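PDB 3HPD: hydroxyethylthiazole kinase from Pyrococcus horikoshii, which probably catalyses the magnesium- and ATP-dependent phosphorylation of the hydroxyl group of 4-methyl-5-(2-hydroxyethyl)thiazole, a step in making thiamine diphosphate. Local coordinates for residues A[60-65]-A[77-82]; A[116-121]-A[195-200]; A[122-127]-A[160-165]; A[169-174]-A[216-221]. All coordinates share one frame; numbering follows the deposited sequence.

Contact 1: A[60-65]-A[77-82]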
# COMPACT_ATOMS: atom_id res chain seq x y z
N VAL A 60 14.22 -2.75 15.38
CA VAL A 60 12.77 -2.58 15.36
C VAL A 60 12.42 -1.13 15.05
O VAL A 60 12.94 -0.21 15.66
CB VAL A 60 12.14 -2.96 16.73
CG1 VAL A 60 10.63 -2.74 16.70
CG2 VAL A 60 12.46 -4.41 17.06
N VAL A 61 11.53 -0.94 14.07
CA VAL A 61 11.09 0.40 13.68
C VAL A 61 9.61 0.53 14.02
O VAL A 61 8.79 -0.27 13.58
CB VAL A 61 11.29 0.64 12.16
CG1 VAL A 61 10.68 1.98 11.75
CG2 VAL A 61 12.78 0.63 11.83
N ILE A 62 9.28 1.54 14.83
CA ILE A 62 7.90 1.79 15.24
C ILE A 62 7.43 3.09 14.60
O ILE A 62 8.07 4.13 14.74
CB ILE A 62 7.77 1.89 16.78
CG1 ILE A 62 8.17 0.55 17.41
CG2 ILE A 62 6.34 2.26 17.16
CD1 ILE A 62 8.27 0.59 18.93
N ASN A 63 6.30 3.03 13.91
CA ASN A 63 5.73 4.18 13.22
C ASN A 63 4.25 4.26 13.58
O ASN A 63 3.48 3.36 13.24
CB ASN A 63 5.91 3.99 11.71
CG ASN A 63 5.44 5.18 10.91
OD1 ASN A 63 4.34 5.69 11.12
ND2 ASN A 63 6.26 5.62 9.96
N ILE A 64 3.85 5.32 14.27
CA ILE A 64 2.46 5.49 14.72
C ILE A 64 1.51 6.20 13.76
O ILE A 64 0.43 6.63 14.17
CB ILE A 64 2.42 6.25 16.06
CG1 ILE A 64 2.90 7.69 15.86
CG2 ILE A 64 3.30 5.55 17.09
CD1 ILE A 64 2.82 8.56 17.11
N GLY A 65 1.90 6.31 12.49
CA GLY A 65 1.08 7.00 11.50
C GLY A 65 -0.41 6.70 11.43
O GLY A 65 -1.21 7.61 11.18
N LYS A 77 4.41 -3.08 23.73
CA LYS A 77 4.93 -4.40 24.08
C LYS A 77 6.22 -4.66 23.32
O LYS A 77 7.18 -5.19 23.88
CB LYS A 77 3.90 -5.48 23.74
CG LYS A 77 4.29 -6.88 24.20
CD LYS A 77 4.37 -6.97 25.72
CE LYS A 77 4.79 -8.36 26.17
NZ LYS A 77 4.91 -8.46 27.65
N ALA A 78 6.24 -4.29 22.04
CA ALA A 78 7.43 -4.47 21.21
C ALA A 78 8.60 -3.70 21.78
O ALA A 78 9.73 -4.18 21.79
CB ALA A 78 7.15 -4.00 19.79
N THR A 79 8.34 -2.48 22.25
CA THR A 79 9.38 -1.65 22.82
C THR A 79 9.97 -2.32 24.05
O THR A 79 11.19 -2.31 24.25
CB THR A 79 8.83 -0.25 23.20
OG1 THR A 79 8.34 0.40 22.02
CG2 THR A 79 9.93 0.61 23.81
N GLU A 80 9.12 -2.91 24.88
CA GLU A 80 9.59 -3.57 26.08
C GLU A 80 10.40 -4.82 25.73
O GLU A 80 11.44 -5.08 26.34
CB GLU A 80 8.41 -3.90 26.98
CG GLU A 80 7.59 -2.66 27.33
CD GLU A 80 6.38 -2.94 28.20
OE1 GLU A 80 5.77 -4.02 28.05
OE2 GLU A 80 6.04 -2.07 29.03
N ILE A 81 9.94 -5.58 24.75
CA ILE A 81 10.63 -6.79 24.31
C ILE A 81 11.99 -6.46 23.70
O ILE A 81 13.01 -7.06 24.04
CB ILE A 81 9.79 -7.57 23.28
CG1 ILE A 81 8.52 -8.10 23.94
CG2 ILE A 81 10.61 -8.71 22.68
CD1 ILE A 81 7.56 -8.75 22.97
N ALA A 82 12.01 -5.49 22.79
CA ALA A 82 13.24 -5.08 22.14
C ALA A 82 14.27 -4.58 23.15
O ALA A 82 15.45 -4.91 23.04
CB ALA A 82 12.95 -3.99 21.10
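Val60 meets Ala82, and Ile62 meets Thr79, in a small, buried contact between strand 59-63 and helix 69-85. Its purely apolar half is a meeting of methyl groups: Val60 CG2 rests 4.1 Å from Ala82 CB, at the point where the two backbones come nearest, with 7.2 Å between the CA atoms of Val60 and Ala82. Both CB atoms are directed across the gap, and the small alanine allows the helix to approach the sheet. The mixed half is tighter. Ile62 reaches out with an extended chain (chi1 -63°, chi2 172°), which carries CD1 to within 3.1 Å of Thr79 OG1. The two side chains cross at about a right angle, so a single methyl abuts the hydroxyl. That hydroxyl is hydrogen-bonded to Met75 O one turn back along the same helix, which satisfies it inside the apolar layer.

The two elements belong to one beta-alpha-beta crossover: strand 59-63, helix 69-85 and the neighbouring parallel strand 89-92, a basic unit of this ribokinase-like fold. Ile89 of the returning strand touches Ile62, Thr79 and Ala82, so that it packs against both sides of the contact. Ile109 of helix 100-112 also packs on Ile62 and Thr79.

Further polar bonds lie outside the touching residues. In strand 59-63, Asn63 OD1 accepts from Gly65 N at 2.9 Å, with an N-H...O angle of 156° and the donor in the carbonyl plane. The bond makes an Asx turn; Asn23 ND2 binds the same oxygen. On the helix, Glu80 forms a salt bridge with Arg112.

Contact 2: A[116-121]-A[195-200]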
# COMPACT_ATOMS: atom_id res chain seq x y z
N VAL A 116 16.65 5.73 18.67
CA VAL A 116 16.59 6.84 17.72
C VAL A 116 15.17 7.37 17.67
O VAL A 116 14.21 6.60 17.57
CB VAL A 116 16.99 6.42 16.28
CG1 VAL A 116 16.76 7.58 15.31
CG2 VAL A 116 18.45 6.01 16.24
N LEU A 117 15.03 8.69 17.77
CA LEU A 117 13.73 9.36 17.68
C LEU A 117 13.90 10.25 16.46
O LEU A 117 14.80 11.08 16.41
CB LEU A 117 13.45 10.21 18.92
CG LEU A 117 12.20 11.11 18.84
CD1 LEU A 117 10.95 10.26 18.69
CD2 LEU A 117 12.09 11.97 20.09
N LYS A 118 13.04 10.07 15.47
CA LYS A 118 13.12 10.85 14.25
C LYS A 118 11.81 11.49 13.81
O LYS A 118 10.86 10.80 13.53
CB LYS A 118 13.56 9.99 13.07
CG LYS A 118 13.70 10.88 11.86
CD LYS A 118 13.35 10.29 10.48
CE LYS A 118 11.84 9.87 10.30
NZ LYS A 118 10.77 10.90 10.62
N GLY A 119 11.78 12.80 13.70
CA GLY A 119 10.57 13.47 13.27
C GLY A 119 10.82 14.87 12.78
O GLY A 119 11.96 15.32 12.78
N ASN A 120 9.77 15.57 12.34
CA ASN A 120 9.96 16.94 11.88
C ASN A 120 9.94 17.90 13.06
O ASN A 120 9.73 17.49 14.20
CB ASN A 120 8.90 17.34 10.84
CG ASN A 120 7.49 17.28 11.39
OD1 ASN A 120 7.23 17.65 12.53
ND2 ASN A 120 6.55 16.84 10.55
N PHE A 121 10.15 19.18 12.79
CA PHE A 121 10.18 20.19 13.85
C PHE A 121 8.94 20.20 14.74
O PHE A 121 9.05 20.19 15.96
CB PHE A 121 10.39 21.58 13.26
CG PHE A 121 10.74 22.62 14.28
CD1 PHE A 121 12.07 22.85 14.62
CD2 PHE A 121 9.75 23.33 14.94
CE1 PHE A 121 12.40 23.78 15.60
CE2 PHE A 121 10.07 24.26 15.92
CZ PHE A 121 11.40 24.49 16.25
N CYS A 195 9.06 8.60 6.82
CA CYS A 195 8.86 7.24 7.32
C CYS A 195 9.85 6.30 6.63
O CYS A 195 10.30 5.32 7.23
CB CYS A 195 7.43 6.78 7.07
SG CYS A 195 6.18 7.81 7.92
N MET A 196 10.19 6.61 5.38
CA MET A 196 11.16 5.80 4.66
C MET A 196 12.50 5.95 5.37
O MET A 196 13.24 4.99 5.55
CB MET A 196 11.31 6.27 3.21
CG MET A 196 10.10 6.00 2.33
SD MET A 196 10.38 6.65 0.66
CE MET A 196 9.08 5.84 -0.24
N VAL A 197 12.81 7.19 5.76
CA VAL A 197 14.07 7.46 6.45
C VAL A 197 14.13 6.72 7.79
O VAL A 197 15.18 6.21 8.17
CB VAL A 197 14.26 8.98 6.69
CG1 VAL A 197 15.50 9.22 7.54
CG2 VAL A 197 14.40 9.69 5.36
N ALA A 198 13.01 6.67 8.50
CA ALA A 198 12.97 5.96 9.78
C ALA A 198 13.24 4.48 9.56
O ALA A 198 13.99 3.85 10.31
CB ALA A 198 11.62 6.15 10.46
N ALA A 199 12.64 3.92 8.51
CA ALA A 199 12.84 2.50 8.19
C ALA A 199 14.29 2.22 7.82
O ALA A 199 14.87 1.22 8.25
CB ALA A 199 11.91 2.08 7.05
N LEU A 200 14.88 3.10 7.01
CA LEU A 200 16.28 2.93 6.60
C LEU A 200 17.20 3.06 7.81
O LEU A 200 18.21 2.36 7.90
CB LEU A 200 16.66 3.98 5.55
CG LEU A 200 15.90 3.91 4.22
CD1 LEU A 200 16.29 5.09 3.35
CD2 LEU A 200 16.20 2.59 3.53
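The ammonium NZ of Lys118 is held in a salt bridge by Asp92 OD2, while the carbons leading to it lie against Val197 and Ala198 of helix 193-205. CG leaves anti to the backbone N (chi1 -177°); the chain then bends at each later torsion, with chi2 (-146°) displaced from a staggered value, and curls along the helix instead of running straight at it. Two neighbouring methylenes share the packing. CD lies 3.8 Å from Val197 CG1 and 4.1 Å from Val197 CB, the two side chains crossing at about a right angle. CE sits 3.7 Å from Ala198 CB and 3.9 Å from Ala198 N, close to the helix backbone. The CA atoms of Lys118 and Ala198 are 6.6 Å apart, a near approach that the small side chain of Ala198 permits.

Lys118 and Thr165, whose side chains are about 4 Å apart, are both predicted to bind ATP, and a bound phosphate, probably from the crystallisation liquor, lies about 5 Å from the lysine side chain. A methionine in its place would probably still cover Val197 but leave Asp92 without its cationic mate. The chemistry is thus divided: an apolar stem buried against a helix carries a positive end, paired with Asp92 near the bound phosphate, consistent with a role in ATP binding.

Contact 3: A[122-127]-A[160-165]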
# COMPACT_ATOMS: atom_id res chain seq x y z
N GLY A 122 7.76 20.22 14.12
CA GLY A 122 6.53 20.25 14.89
C GLY A 122 6.34 19.06 15.82
O GLY A 122 5.94 19.22 16.97
N GLU A 123 6.64 17.87 15.31
CA GLU A 123 6.49 16.65 16.10
C GLU A 123 7.44 16.59 17.28
O GLU A 123 7.02 16.31 18.41
CB GLU A 123 6.69 15.42 15.20
CG GLU A 123 5.73 15.38 14.01
CD GLU A 123 6.07 14.30 13.00
OE1 GLU A 123 7.26 13.97 12.83
OE2 GLU A 123 5.13 13.79 12.34
N ILE A 124 8.72 16.86 17.05
CA ILE A 124 9.69 16.81 18.14
C ILE A 124 9.48 17.95 19.14
O ILE A 124 9.65 17.76 20.34
CB ILE A 124 11.14 16.86 17.61
CG1 ILE A 124 11.36 15.73 16.60
CG2 ILE A 124 12.12 16.71 18.77
CD1 ILE A 124 10.99 14.34 17.11
N SER A 125 9.11 19.13 18.66
CA SER A 125 8.89 20.25 19.56
C SER A 125 7.68 19.96 20.45
O SER A 125 7.66 20.34 21.62
CB SER A 125 8.69 21.55 18.78
OG SER A 125 7.55 21.47 17.94
N ALA A 126 6.68 19.29 19.90
CA ALA A 126 5.48 18.96 20.66
C ALA A 126 5.80 17.94 21.75
O ALA A 126 5.26 18.00 22.85
CB ALA A 126 4.40 18.42 19.74
N LEU A 127 6.69 16.99 21.44
CA LEU A 127 7.07 15.96 22.40
C LEU A 127 7.91 16.54 23.54
O LEU A 127 7.73 16.16 24.70
CB LEU A 127 7.86 14.85 21.70
CG LEU A 127 7.09 13.98 20.71
CD1 LEU A 127 8.04 13.00 20.04
CD2 LEU A 127 5.97 13.24 21.43
N THR A 160 18.46 9.80 24.15
CA THR A 160 18.56 9.02 22.92
C THR A 160 19.10 9.91 21.82
O THR A 160 19.41 11.08 22.05
CB THR A 160 17.17 8.48 22.51
OG1 THR A 160 17.30 7.55 21.43
CG2 THR A 160 16.26 9.64 22.07
N THR A 161 19.23 9.35 20.62
CA THR A 161 19.69 10.12 19.48
C THR A 161 18.43 10.65 18.83
O THR A 161 17.47 9.91 18.62
CB THR A 161 20.47 9.25 18.47
OG1 THR A 161 21.79 9.00 18.98
CG2 THR A 161 20.57 9.94 17.11
N VAL A 162 18.42 11.95 18.53
CA VAL A 162 17.25 12.56 17.92
C VAL A 162 17.60 13.23 16.62
O VAL A 162 18.69 13.79 16.46
CB VAL A 162 16.62 13.62 18.86
CG1 VAL A 162 15.48 14.34 18.15
CG2 VAL A 162 16.12 12.96 20.14
N ALA A 163 16.68 13.16 15.67
CA ALA A 163 16.85 13.80 14.39
C ALA A 163 15.62 14.65 14.14
O ALA A 163 14.49 14.16 14.24
CB ALA A 163 17.01 12.76 13.27
N VAL A 164 15.84 15.93 13.86
CA VAL A 164 14.76 16.84 13.54
C VAL A 164 14.98 17.09 12.05
O VAL A 164 15.94 17.75 11.65
CB VAL A 164 14.85 18.17 14.31
CG1 VAL A 164 13.77 19.13 13.82
CG2 VAL A 164 14.69 17.92 15.80
N THR A 165 14.11 16.53 11.23
CA THR A 165 14.23 16.66 9.78
C THR A 165 13.67 17.97 9.24
O THR A 165 12.77 18.56 9.82
CB THR A 165 13.54 15.47 9.09
OG1 THR A 165 12.15 15.46 9.43
CG2 THR A 165 14.16 14.16 9.56
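The flat group that Ile124 meets is the peptide following Ala163: Ile124 CG1 lies 4.2 Å from Ala163 O, standing clear of the peptide plane on one side of it. At the edges of this peptide, Ala163 O pairs with the backbone of Gly119 and Val164 N with that of Tyr170. Everything else that touches is aliphatic. Val164 CG2 supplies the main cushion, 4.1 Å from Ile124 CG1 and 4.1 Å from Ile124 CG2, so that one methyl nestles at the branch point of the isoleucine. The second valine meets only one arm: Val162 CG1 is 4.2 Å from Ile124 CG2, and the two side chains slide past each other in opposite directions. In Ile124 the torsion chi1 of -55° places CG1 beside the backbone N and sends both branches at the strand, whereas chi2 of -54° folds CD1 round toward Leu117 of the adjacent strand 116-120. One residue of the helix thus touches two strands. These distances are ordinary van der Waals separations, without strain, and all of the residues that touch are buried.

The short segments 122-127 and 161-165 run at 133° to each other, with their axes 8.7 Å apart at closest approach. Helix 121-131 leaves strand 116-120 directly, with Asn120 as its N-cap: Asn120 OD1 binds Glu123 N. Strand 161-165 lies parallel beside strand 116-120 in the sheet, and helix 144-157 flanks the contact, its Ala154 touching Ile124 and Val162 and its Thr151 touching Val164. The other face of strand 161-165 belongs to helix 210-231, where Ala163 packs on Thr214.

Contact 4: A[169-174]-A[216-221]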
# COMPACT_ATOMS: atom_id res chain seq x y z
N ASP A 169 18.69 18.87 7.93
CA ASP A 169 18.38 17.95 9.03
C ASP A 169 19.44 18.08 10.11
O ASP A 169 20.61 18.34 9.81
CB ASP A 169 18.38 16.49 8.56
CG ASP A 169 17.49 16.26 7.36
OD1 ASP A 169 16.25 16.42 7.49
OD2 ASP A 169 18.03 15.92 6.29
N TYR A 170 19.03 17.90 11.36
CA TYR A 170 19.96 17.94 12.48
C TYR A 170 19.82 16.64 13.25
O TYR A 170 18.70 16.17 13.50
CB TYR A 170 19.67 19.14 13.39
CG TYR A 170 20.15 20.43 12.79
CD1 TYR A 170 21.51 20.75 12.78
CD2 TYR A 170 19.26 21.30 12.16
CE1 TYR A 170 21.97 21.91 12.15
CE2 TYR A 170 19.71 22.45 11.53
CZ TYR A 170 21.06 22.74 11.52
OH TYR A 170 21.51 23.87 10.87
N VAL A 171 20.95 16.05 13.61
CA VAL A 171 20.98 14.80 14.35
C VAL A 171 21.91 14.99 15.53
O VAL A 171 23.03 15.49 15.35
CB VAL A 171 21.52 13.65 13.48
CG1 VAL A 171 21.24 12.31 14.14
CG2 VAL A 171 20.90 13.71 12.09
N SER A 172 21.47 14.60 16.72
CA SER A 172 22.30 14.75 17.90
C SER A 172 22.04 13.67 18.94
O SER A 172 20.92 13.17 19.06
CB SER A 172 22.05 16.12 18.55
OG SER A 172 22.88 16.30 19.69
N ASP A 173 23.09 13.31 19.68
CA ASP A 173 22.96 12.31 20.73
C ASP A 173 23.11 13.04 22.06
O ASP A 173 23.24 12.42 23.11
CB ASP A 173 24.04 11.23 20.58
CG ASP A 173 25.45 11.77 20.76
OD1 ASP A 173 25.62 12.99 20.92
OD2 ASP A 173 26.40 10.95 20.73
N GLY A 174 23.09 14.37 21.99
CA GLY A 174 23.22 15.18 23.19
C GLY A 174 24.61 15.76 23.38
O GLY A 174 24.77 16.79 24.03
N SER A 216 23.79 8.72 8.66
CA SER A 216 24.03 7.99 7.42
C SER A 216 22.73 7.79 6.64
O SER A 216 22.71 7.88 5.41
CB SER A 216 24.66 6.62 7.71
OG SER A 216 25.93 6.77 8.30
N ALA A 217 21.65 7.51 7.35
CA ALA A 217 20.35 7.29 6.71
C ALA A 217 19.87 8.56 6.02
O ALA A 217 19.36 8.51 4.90
CB ALA A 217 19.33 6.84 7.75
N LEU A 218 20.03 9.69 6.69
CA LEU A 218 19.60 10.97 6.15
C LEU A 218 20.41 11.39 4.93
O LEU A 218 19.86 11.92 3.97
CB LEU A 218 19.66 12.05 7.23
CG LEU A 218 18.56 11.93 8.28
CD1 LEU A 218 18.97 12.63 9.57
CD2 LEU A 218 17.26 12.52 7.73
N VAL A 219 21.72 11.15 4.97
CA VAL A 219 22.58 11.50 3.85
C VAL A 219 22.27 10.60 2.66
O VAL A 219 22.09 11.07 1.53
CB VAL A 219 24.07 11.36 4.22
CG1 VAL A 219 24.94 11.41 2.97
CG2 VAL A 219 24.46 12.47 5.19
N THR A 220 22.19 9.30 2.91
CA THR A 220 21.90 8.34 1.85
C THR A 220 20.56 8.63 1.18
O THR A 220 20.47 8.66 -0.05
CB THR A 220 21.90 6.90 2.40
OG1 THR A 220 23.21 6.58 2.88
CG2 THR A 220 21.51 5.91 1.32
N PHE A 221 19.52 8.83 1.98
CA PHE A 221 18.20 9.10 1.41
C PHE A 221 18.14 10.46 0.73
O PHE A 221 17.50 10.62 -0.30
CB PHE A 221 17.13 9.03 2.50
CG PHE A 221 15.73 9.11 1.97
CD1 PHE A 221 15.15 8.02 1.32
CD2 PHE A 221 14.99 10.29 2.10
CE1 PHE A 221 13.86 8.10 0.80
CE2 PHE A 221 13.70 10.37 1.58
CZ PHE A 221 13.13 9.28 0.93
O HOH W 1 17.99 14.08 4.28
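Leu218 points its forked end at strand 169-172 because chi1 (-73°) puts CG beside the backbone N and chi2 (158°) spreads CD1 and CD2 over two strand residues; Val171 answers with CG2, the methyl anti to its carbonyl carbon. CD1 of Leu218 presses on Val171 CG2 at 3.4 Å, closer than usual for two methyls, as the side chains slide past each other in opposite directions; it also meets Asp169 CB. CD2 lies over the face of the carboxylate, 3.8 Å from Asp169 CG.

This leucine lies on helix 210-231, which covers one face of the central sheet where its parallel strands give way to the antiparallel hairpin 161-165/169-172. Val180 of the next strand also touches Leu218. An alanine here is likely to leave a gap beneath Val171 and strip the apolar cover from the carboxylate of Asp169.

The polar half of Asp169 is divided. OD1 is bound by Gly166 N in the hairpin turn, close to Thr165 of the predicted ATP site. OD2 is 2.7 Å from a water that also lies 2.9 Å from Leu218 O, bridging strand and helix, although other acceptors compete for its protons. Further along the strand, Gly174 N donates to Ser172 OG at 3.0 Å, an ST turn where the strand ends. On the helix, Thr220 OG1 and Thr220 N grip Ser216 O from opposite faces of its carbonyl plane.

All four contacts join helices to one mixed sheet. Contacts 1 and 3, about 17 Å apart between centres, lie on one face of it; contacts 2 and 4, about 9 Å apart, lie on the other, giving a layered alpha-beta-alpha fold. Contact 1 closes first along the chain. Contact 3 is nested within the loop that contact 2 closes, and contacts 2 and 4 cross. Strands 116-120, 161-165 and 169-172 are successive neighbours in the sheet, tying contacts 2, 3 and 4 together, while Phe221 packs helix 210-231 on helix 193-205. Lys118 and Thr165 thus come from adjacent strands, consistent with an ATP pocket near the sheet's middle.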